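Side-chain contacts in RIM-binding protein, isoform F (Drosophila melanogaster, PDB 4Z8A), which probably works at the presynaptic active zone and binds, through its third SH3 domain, a peptide derived from the calcium channel Cacophony: residues Y19-Q24 with S70-D75; E25-V30 with Q34-F39; G55-E60 with G66-N71. One frame throughout, in Å; residues are numbered along the deposited sequence. Where two conformers were deposited one is given.

Contact 1. Residues Y19-Q24 with S70-D75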
loop_
_atom_site.group_PDB
_atom_site.type_symbol
_atom_site.label_atom_id
_atom_site.label_comp_id
_atom_site.label_asym_id
_atom_site.label_seq_id
_atom_site.Cartn_x
_atom_site.Cartn_y
_atom_site.Cartn_z
ATOM N N TYR A 19 0.469 -10.590 1.558
ATOM C CA TYR A 19 0.653 -10.900 2.972
ATOM C C TYR A 19 -0.426 -10.205 3.785
ATOM O O TYR A 19 -0.876 -9.119 3.395
ATOM C CB TYR A 19 2.034 -10.426 3.459
ATOM C CG TYR A 19 3.158 -11.052 2.674
ATOM C CD1 TYR A 19 3.674 -12.298 3.035
ATOM C CD2 TYR A 19 3.679 -10.425 1.552
ATOM C CE1 TYR A 19 4.713 -12.905 2.286
ATOM C CE2 TYR A 19 4.702 -11.025 0.806
ATOM C CZ TYR A 19 5.214 -12.251 1.187
ATOM O OH TYR A 19 6.226 -12.809 0.423
ATOM N N ASP A 20 -0.809 -10.804 4.913
ATOM C CA ASP A 20 -1.790 -10.163 5.803
ATOM C C ASP A 20 -1.183 -8.919 6.406
ATOM O O ASP A 20 -0.004 -8.942 6.773
ATOM C CB ASP A 20 -2.208 -11.088 6.930
ATOM C CG ASP A 20 -2.958 -12.301 6.448
ATOM O OD1 ASP A 20 -3.347 -12.360 5.267
ATOM O OD2 ASP A 20 -3.153 -13.215 7.266
ATOM N N TYR A 21 -1.979 -7.851 6.555
ATOM C CA TYR A 21 -1.518 -6.659 7.263
ATOM C C TYR A 21 -2.555 -6.086 8.217
ATOM O O TYR A 21 -3.596 -5.602 7.791
ATOM C CB TYR A 21 -1.112 -5.562 6.280
ATOM C CG TYR A 21 -0.414 -4.369 6.907
ATOM C CD1 TYR A 21 0.875 -4.492 7.428
ATOM C CD2 TYR A 21 -1.008 -3.110 6.915
ATOM C CE1 TYR A 21 1.538 -3.407 7.981
ATOM C CE2 TYR A 21 -0.339 -2.002 7.454
ATOM C CZ TYR A 21 0.926 -2.165 7.990
ATOM O OH TYR A 21 1.604 -1.109 8.519
ATOM N N ASP A 22 -2.238 -6.147 9.505
ATOM C CA ASP A 22 -2.990 -5.446 10.541
ATOM C C ASP A 22 -2.049 -4.429 11.166
ATOM O O ASP A 22 -1.071 -4.797 11.810
ATOM C CB ASP A 22 -3.517 -6.438 11.576
ATOM C CG ASP A 22 -4.405 -5.781 12.625
ATOM O OD1 ASP A 22 -4.466 -4.534 12.675
ATOM O OD2 ASP A 22 -5.045 -6.521 13.396
ATOM N N PRO A 23 -2.323 -3.144 10.953
ATOM C CA PRO A 23 -1.421 -2.090 11.417
ATOM C C PRO A 23 -1.131 -2.213 12.907
ATOM O O PRO A 23 -0.023 -1.899 13.311
ATOM C CB PRO A 23 -2.189 -0.800 11.105
ATOM C CG PRO A 23 -3.149 -1.189 10.011
ATOM C CD PRO A 23 -3.487 -2.615 10.219
ATOM N N GLN A 24 -2.086 -2.677 13.716
ATOM C CA GLN A 24 -1.855 -2.808 15.164
ATOM C C GLN A 24 -0.831 -3.875 15.486
ATOM O O GLN A 24 -0.171 -3.837 16.530
ATOM C CB GLN A 24 -3.150 -3.137 15.900
ATOM C CG GLN A 24 -4.105 -2.003 15.968
ATOM C CD GLN A 24 -5.154 -2.185 17.048
ATOM O OE1 GLN A 24 -4.835 -2.427 18.213
ATOM N NE2 GLN A 24 -6.418 -2.064 16.663
ATOM N N SER A 70 3.611 -0.501 0.532
ATOM C CA SER A 70 3.869 -1.015 -0.812
ATOM C C SER A 70 4.531 -2.388 -0.787
ATOM O O SER A 70 4.337 -3.188 -1.697
ATOM C CB SER A 70 4.738 -0.026 -1.584
ATOM O OG SER A 70 5.978 0.193 -0.909
ATOM N N ASN A 71 5.296 -2.676 0.266
ATOM C CA ASN A 71 6.076 -3.891 0.291
ATOM C C ASN A 71 5.255 -5.116 0.673
ATOM O O ASN A 71 5.782 -6.208 0.676
ATOM C CB ASN A 71 7.323 -3.740 1.189
ATOM C CG ASN A 71 7.012 -3.328 2.615
ATOM O OD1 ASN A 71 5.971 -2.749 2.904
ATOM N ND2 ASN A 71 7.952 -3.618 3.528
ATOM N N PHE A 72 3.952 -4.944 0.927
ATOM C CA PHE A 72 3.085 -6.077 1.202
ATOM C C PHE A 72 2.265 -6.477 -0.033
ATOM O O PHE A 72 1.504 -7.435 0.014
ATOM C CB PHE A 72 2.135 -5.771 2.372
ATOM C CG PHE A 72 2.739 -6.051 3.724
ATOM C CD1 PHE A 72 3.857 -5.359 4.140
ATOM C CD2 PHE A 72 2.159 -6.978 4.577
ATOM C CE1 PHE A 72 4.437 -5.617 5.381
ATOM C CE2 PHE A 72 2.718 -7.233 5.827
ATOM C CZ PHE A 72 3.863 -6.555 6.224
ATOM N N LEU A 73 2.421 -5.715 -1.112
ATOM C CA LEU A 73 1.616 -5.885 -2.330
ATOM C C LEU A 73 2.456 -6.431 -3.459
ATOM O O LEU A 73 3.676 -6.307 -3.431
ATOM C CB LEU A 73 1.019 -4.544 -2.766
ATOM C CG LEU A 73 0.294 -3.823 -1.629
ATOM C CD1 LEU A 73 -0.208 -2.469 -2.131
ATOM C CD2 LEU A 73 -0.868 -4.649 -1.061
ATOM N N ALA A 74 1.798 -7.000 -4.470
ATOM C CA ALA A 74 2.514 -7.562 -5.609
ATOM C C ALA A 74 2.874 -6.481 -6.615
ATOM O O ALA A 74 2.001 -5.931 -7.272
ATOM C CB ALA A 74 1.678 -8.639 -6.275
ATOM N N ASP A 75 4.159 -6.177 -6.747
ATOM C CA ASP A 75 4.565 -5.312 -7.836
ATOM C C ASP A 75 5.238 -6.158 -8.904
ATOM O O ASP A 75 5.276 -5.739 -10.067
ATOM C CB ASP A 75 5.487 -4.187 -7.356
ATOM C CG ASP A 75 6.820 -4.696 -6.820
ATOM O OD1 ASP A 75 6.874 -5.853 -6.360
ATOM O OD2 ASP A 75 7.806 -3.921 -6.850
ATOM O OXT ASP A 75 5.711 -7.264 -8.605
#

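Contact 2. Residues E25-V30 with Q34-F39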
loop_
_atom_site.group_PDB
_atom_site.type_symbol
_atom_site.label_atom_id
_atom_site.label_comp_id
_atom_site.label_asym_id
_atom_site.label_seq_id
_atom_site.Cartn_x
_atom_site.Cartn_y
_atom_site.Cartn_z
ATOM N N GLU A 25 -0.695 -4.849 14.596
ATOM C CA GLU A 25 0.266 -5.930 14.819
ATOM C C GLU A 25 1.622 -5.677 14.177
ATOM O O GLU A 25 2.641 -6.191 14.637
ATOM C CB GLU A 25 -0.272 -7.246 14.273
ATOM C CG GLU A 25 -1.438 -7.793 15.028
ATOM C CD GLU A 25 -2.109 -8.942 14.313
ATOM O OE1 GLU A 25 -1.498 -9.499 13.368
ATOM O OE2 GLU A 25 -3.248 -9.285 14.704
ATOM N N LEU A 26 1.635 -4.920 13.087
ATOM C CA LEU A 26 2.817 -4.866 12.253
ATOM C C LEU A 26 3.362 -3.478 11.933
ATOM O O LEU A 26 4.504 -3.351 11.500
ATOM C CB LEU A 26 2.514 -5.592 10.933
ATOM C CG LEU A 26 2.260 -7.092 11.076
ATOM C CD1 LEU A 26 2.012 -7.725 9.710
ATOM C CD2 LEU A 26 3.441 -7.769 11.743
ATOM N N SER A 27 2.564 -2.430 12.116
ATOM C CA SER A 27 3.036 -1.102 11.716
ATOM C C SER A 27 3.977 -0.470 12.735
ATOM O O SER A 27 3.720 -0.548 13.939
ATOM C CB SER A 27 1.858 -0.150 11.496
ATOM O OG SER A 27 2.340 1.083 10.992
ATOM N N PRO A 28 5.043 0.189 12.246
ATOM C CA PRO A 28 5.940 0.946 13.115
ATOM C C PRO A 28 5.505 2.386 13.297
ATOM O O PRO A 28 6.263 3.151 13.860
ATOM C CB PRO A 28 7.272 0.897 12.369
ATOM C CG PRO A 28 6.826 0.922 10.898
ATOM C CD PRO A 28 5.591 0.042 10.878
ATOM N N ASN A 29 4.316 2.767 12.826
ATOM C CA ASN A 29 4.013 4.185 12.740
ATOM C C ASN A 29 3.098 4.666 13.837
ATOM O O ASN A 29 2.136 3.990 14.162
ATOM C CB ASN A 29 3.399 4.475 11.381
ATOM C CG ASN A 29 4.408 4.249 10.278
ATOM O OD1 ASN A 29 5.552 4.710 10.384
ATOM N ND2 ASN A 29 4.030 3.486 9.268
ATOM N N VAL A 30 3.383 5.845 14.384
ATOM C CA VAL A 30 2.674 6.284 15.591
ATOM C C VAL A 30 1.194 6.568 15.320
ATOM O O VAL A 30 0.384 6.507 16.245
ATOM C CB VAL A 30 3.357 7.534 16.211
ATOM C CG1 VAL A 30 3.107 8.769 15.378
ATOM C CG2 VAL A 30 2.869 7.772 17.639
ATOM N N GLN A 34 -5.032 5.210 12.936
ATOM C CA GLN A 34 -5.835 6.233 12.288
ATOM C C GLN A 34 -5.761 6.202 10.761
ATOM O O GLN A 34 -6.770 6.419 10.084
ATOM C CB GLN A 34 -5.415 7.623 12.772
ATOM C CG GLN A 34 -5.874 7.937 14.187
ATOM C CD GLN A 34 -4.865 7.572 15.241
ATOM O OE1 GLN A 34 -3.880 6.850 14.982
ATOM N NE2 GLN A 34 -5.111 8.039 16.464
ATOM N N VAL A 35 -4.582 5.955 10.200
ATOM C CA VAL A 35 -4.425 6.278 8.790
ATOM C C VAL A 35 -4.138 5.101 7.854
ATOM O O VAL A 35 -4.217 5.284 6.639
ATOM C CB VAL A 35 -3.311 7.349 8.579
ATOM C CG1 VAL A 35 -3.559 8.606 9.475
ATOM C CG2 VAL A 35 -1.943 6.761 8.817
ATOM N N GLU A 36 -3.856 3.919 8.409
ATOM C CA GLU A 36 -3.512 2.739 7.590
ATOM C C GLU A 36 -4.681 1.756 7.464
ATOM O O GLU A 36 -5.558 1.676 8.325
ATOM C CB GLU A 36 -2.266 2.034 8.162
ATOM C CG GLU A 36 -1.050 2.934 8.130
ATOM C CD GLU A 36 0.209 2.304 8.722
ATOM O OE1 GLU A 36 0.209 1.090 8.983
ATOM O OE2 GLU A 36 1.169 3.061 8.952
ATOM N N LEU A 37 -4.692 1.038 6.348
ATOM C CA LEU A 37 -5.745 0.099 6.009
ATOM C C LEU A 37 -5.350 -1.332 6.399
ATOM O O LEU A 37 -4.187 -1.725 6.237
ATOM C CB LEU A 37 -6.029 0.209 4.504
ATOM C CG LEU A 37 -7.228 -0.433 3.824
ATOM C CD1 LEU A 37 -8.503 0.062 4.452
ATOM C CD2 LEU A 37 -7.194 -0.055 2.345
ATOM N N CYS A 38 -6.305 -2.079 6.956
ATOM C CA CYS A 38 -6.126 -3.496 7.247
ATOM C C CYS A 38 -6.495 -4.357 6.025
ATOM O O CYS A 38 -7.453 -4.054 5.334
ATOM C CB CYS A 38 -6.997 -3.869 8.449
ATOM S SG CYS A 38 -6.740 -5.499 9.124
ATOM N N PHE A 39 -5.747 -5.434 5.764
ATOM C CA PHE A 39 -6.131 -6.322 4.663
ATOM C C PHE A 39 -5.542 -7.717 4.819
ATOM O O PHE A 39 -4.679 -7.941 5.670
ATOM C CB PHE A 39 -5.719 -5.730 3.301
ATOM C CG PHE A 39 -4.257 -5.346 3.207
ATOM C CD1 PHE A 39 -3.305 -6.276 2.846
ATOM C CD2 PHE A 39 -3.848 -4.050 3.491
ATOM C CE1 PHE A 39 -1.979 -5.924 2.751
ATOM C CE2 PHE A 39 -2.542 -3.690 3.396
ATOM C CZ PHE A 39 -1.592 -4.636 3.026
HETATM O O HOH W 1 -2.227 5.571 16.886
#

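Contact 3. Residues G55-E60 with G66-N71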
loop_
_atom_site.group_PDB
_atom_site.type_symbol
_atom_site.label_atom_id
_atom_site.label_comp_id
_atom_site.label_asym_id
_atom_site.label_seq_id
_atom_site.Cartn_x
_atom_site.Cartn_y
_atom_site.Cartn_z
ATOM N N GLY A 55 6.783 5.323 1.192
ATOM C CA GLY A 55 6.509 4.015 0.643
ATOM C C GLY A 55 5.076 3.523 0.709
ATOM O O GLY A 55 4.807 2.362 0.400
ATOM N N PHE A 56 4.143 4.385 1.102
ATOM C CA PHE A 56 2.745 3.968 1.227
ATOM C C PHE A 56 1.888 4.431 0.056
ATOM O O PHE A 56 2.101 5.521 -0.480
ATOM C CB PHE A 56 2.133 4.509 2.539
ATOM C CG PHE A 56 2.647 3.799 3.768
ATOM C CD1 PHE A 56 3.881 4.119 4.293
ATOM C CD2 PHE A 56 1.920 2.775 4.352
ATOM C CE1 PHE A 56 4.374 3.442 5.390
ATOM C CE2 PHE A 56 2.386 2.113 5.464
ATOM C CZ PHE A 56 3.640 2.434 5.970
ATOM N N TYR A 57 0.921 3.603 -0.333
ATOM C CA TYR A 57 -0.076 4.018 -1.331
ATOM C C TYR A 57 -1.345 4.440 -0.631
ATOM O O TYR A 57 -1.689 3.850 0.376
ATOM C CB TYR A 57 -0.448 2.888 -2.274
ATOM C CG TYR A 57 0.678 2.384 -3.165
ATOM C CD1 TYR A 57 1.152 3.154 -4.211
ATOM C CD2 TYR A 57 1.218 1.120 -2.982
ATOM C CE1 TYR A 57 2.165 2.685 -5.050
ATOM C CE2 TYR A 57 2.231 0.654 -3.805
ATOM C CZ TYR A 57 2.702 1.446 -4.827
ATOM O OH TYR A 57 3.700 0.973 -5.662
ATOM N N MET A 58 -2.083 5.383 -1.209
ATOM C CA MET A 58 -3.476 5.585 -0.781
ATOM C C MET A 58 -4.347 4.515 -1.431
ATOM O O MET A 58 -4.386 4.430 -2.643
ATOM C CB MET A 58 -3.989 6.961 -1.169
ATOM C CG MET A 58 -5.497 7.138 -0.873
ATOM S SD MET A 58 -5.922 6.949 0.886
ATOM C CE MET A 58 -4.883 8.202 1.644
ATOM N N GLY A 59 -5.025 3.698 -0.628
ATOM C CA GLY A 59 -5.794 2.590 -1.159
ATOM C C GLY A 59 -7.240 2.565 -0.694
ATOM O O GLY A 59 -7.610 3.225 0.273
ATOM N N GLU A 60 -8.044 1.778 -1.396
ATOM C CA GLU A 60 -9.438 1.519 -1.016
ATOM C C GLU A 60 -9.665 0.032 -0.956
ATOM O O GLU A 60 -9.141 -0.712 -1.801
ATOM C CB GLU A 60 -10.406 2.135 -2.019
ATOM C CG GLU A 60 -11.881 2.040 -1.612
ATOM C CD GLU A 60 -12.560 0.730 -1.986
ATOM O OE1 GLU A 60 -11.989 -0.065 -2.785
ATOM O OE2 GLU A 60 -13.685 0.505 -1.483
ATOM N N GLY A 66 -7.414 4.076 3.077
ATOM C CA GLY A 66 -6.296 4.343 3.964
ATOM C C GLY A 66 -4.989 3.989 3.312
ATOM O O GLY A 66 -4.968 3.378 2.239
ATOM N N LEU A 67 -3.892 4.322 3.991
ATOM C CA LEU A 67 -2.570 4.053 3.467
ATOM C C LEU A 67 -2.215 2.570 3.613
ATOM O O LEU A 67 -2.515 1.939 4.626
ATOM C CB LEU A 67 -1.532 4.925 4.186
ATOM C CG LEU A 67 -1.698 6.440 4.008
ATOM C CD1 LEU A 67 -0.692 7.189 4.881
ATOM C CD2 LEU A 67 -1.545 6.860 2.555
ATOM N N VAL A 68 -1.557 2.037 2.587
ATOM C CA VAL A 68 -1.116 0.641 2.576
ATOM C C VAL A 68 0.380 0.549 2.249
ATOM O O VAL A 68 0.888 1.281 1.401
ATOM C CB VAL A 68 -1.937 -0.191 1.565
ATOM C CG1 VAL A 68 -3.404 -0.141 1.914
ATOM C CG2 VAL A 68 -1.738 0.326 0.171
ATOM N N PRO A 69 1.102 -0.330 2.955
ATOM C CA PRO A 69 2.548 -0.474 2.726
ATOM C C PRO A 69 2.856 -1.169 1.393
ATOM O O PRO A 69 2.411 -2.287 1.170
ATOM C CB PRO A 69 3.013 -1.348 3.902
ATOM C CG PRO A 69 1.842 -2.158 4.270
ATOM C CD PRO A 69 0.594 -1.286 3.956
ATOM N N SER A 70 3.611 -0.501 0.532
ATOM C CA SER A 70 3.869 -1.015 -0.812
ATOM C C SER A 70 4.531 -2.388 -0.787
ATOM O O SER A 70 4.337 -3.188 -1.697
ATOM C CB SER A 70 4.738 -0.026 -1.584
ATOM O OG SER A 70 5.978 0.193 -0.909
ATOM N N ASN A 71 5.296 -2.676 0.266
ATOM C CA ASN A 71 6.076 -3.891 0.291
ATOM C C ASN A 71 5.255 -5.116 0.673
ATOM O O ASN A 71 5.782 -6.208 0.676
ATOM C CB ASN A 71 7.323 -3.740 1.189
ATOM C CG ASN A 71 7.012 -3.328 2.615
ATOM O OD1 ASN A 71 5.971 -2.749 2.904
ATOM N ND2 ASN A 71 7.952 -3.618 3.528
#

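Contact 1. Residues Y19-Q24 with S70-D75
Y21 turns the edge of its ring onto one face of F72 in a T-shaped pair, with centroids 5.0 Å apart and planes at 64°. The touching atom is Y21 CD1, which lies over the F72 ring toward its rim, 3.7 Å from F72 CE2. Y21 reaches this place because its CG stands anti to the backbone N (chi1 -171°), which puts the ring beside its own carbonyl carbon, where CD1 meets F72. Y19, two residues earlier, differs, with CG anti to the carbonyl carbon (chi1 -58°). The edge of its ring lies near F72 O, while Y19 CB rests obliquely against the F72 ring, 3.6 Å from CD2. Between the two tyrosines in sequence, D20 O approaches the edge of the F72 ring close to its plane, 3.4 Å from CE2. F72 is thus held by aromatic carbon on a face and by a carbonyl oxygen at its rim, where the ring hydrogens carry a slight positive charge. Both tyrosine hydroxyls find partners elsewhere, Y19 OH on the backbone of the bound peptide and Y21 OH on E36. Y19, Y21, N71 and F72 all pack on apolar side chains of that peptide, as expected of the aromatic ligand groove of an SH3 domain. The pairing of these segments is therefore apolar and aromatic in character, which leaves the polar ends of the tyrosines available for the ligand and for E36.

Contact 2. Residues E25-V30 with Q34-F39
The backbones of E25-V30 and Q34-F39 stay well apart, S27 and E36 having their CA atoms 8.6 Å from each other, and side chains bridge the gap within what corresponds to the RT loop of the SH3 fold. E36 spans most of it. Its CG is anti to the carbonyl carbon (chi1 -62°) and the chain is extended beyond, which brings the carboxylate up to S27 and N29. S27 OG donates to E36 OE1 at 2.9 Å, on the syn side and 21° out of the carboxylate plane. The same OG closes an ST turn by accepting from the backbone N of N29, so this hydroxyl links the turn to the glutamate. N29 takes the second oxygen: its ND2 approaches OE2 nearly along the C-O axis, with the amide plane 80° from that of the carboxylate. Further support for E36 comes from Y21 OH, which also bonds to OE1, and OE2 makes a salt bridge to a basic side chain of the bound peptide. S27, N29 and Y21 thus hold the carboxylate from several directions, and its negative charge is probably stabilised by these donors while it faces the ligand. N29 OD1 in turn accepts a hydrogen bond from the peptide backbone. At the outer end of the contact a water lies 2.8 Å from V30 O and also 2.8 Å from Q34 OE1.

Contact 3. Residues G55-E60 with G66-N71
F56 and L67 both place CG anti to the carbonyl carbon (chi1 -72° and -63°), and on the face of the sheet they share with M58 and P69 this sets F56 beside L67 and P69. The F56 ring lies obliquely along the backbone of V68 and P69, with CE2 3.8 Å from P69 CB, while its CB meets L67 CB. M58 bends at chi2 and chi3 and lays its CE against L67 CD2 at 3.7 Å, the two side chains crossing at about a right angle. Y57 and V68 point to the other face, where Y57 CB meets V68 CG2 and the ring reaches on to S70, its CE2 3.4 Å from S70 CB. The strands pair antiparallel: Y57 and V68 exchange two backbone bonds, as do G59 and G66. Beyond the strand, S70 grips G55 O twice, through its N and through OG at 2.8 Å, the hydroxyl lying in the carbonyl plane on a lone pair. F56 also makes a cation-pi contact with a basic side chain of the bound peptide. With an alanine here, the basic group of the peptide would probably lose its aromatic partner, and P69 CB its contact with the F56 ring. The arrangement is a beta hairpin of the SH3 barrel, whose F56 and P69 face, continued by N71, serves the peptide-binding surface.

Overall arrangement
From the N terminus, the chain passes strand 12-16 and enters 19-24, whose partner 70-75 comes only at the C-terminal end; contact 1 therefore closes a loop that takes in nearly all of the domain. Contact 2 lies within that loop and joins the two sides of the excursion carrying helices 23-26 and 32-35. Contact 3 follows it in series, closing the hairpin of strands 56-61 and 64-69, and ends on the same stretch as contact 1, with S70 and N71 shared. Y21 connects contact 1 to E36 and F39 of contact 2, while L67 bonds through its N to V35 O and through its O to L37 N, fastening the excursion to the sheet. All three contacts border the bound peptide.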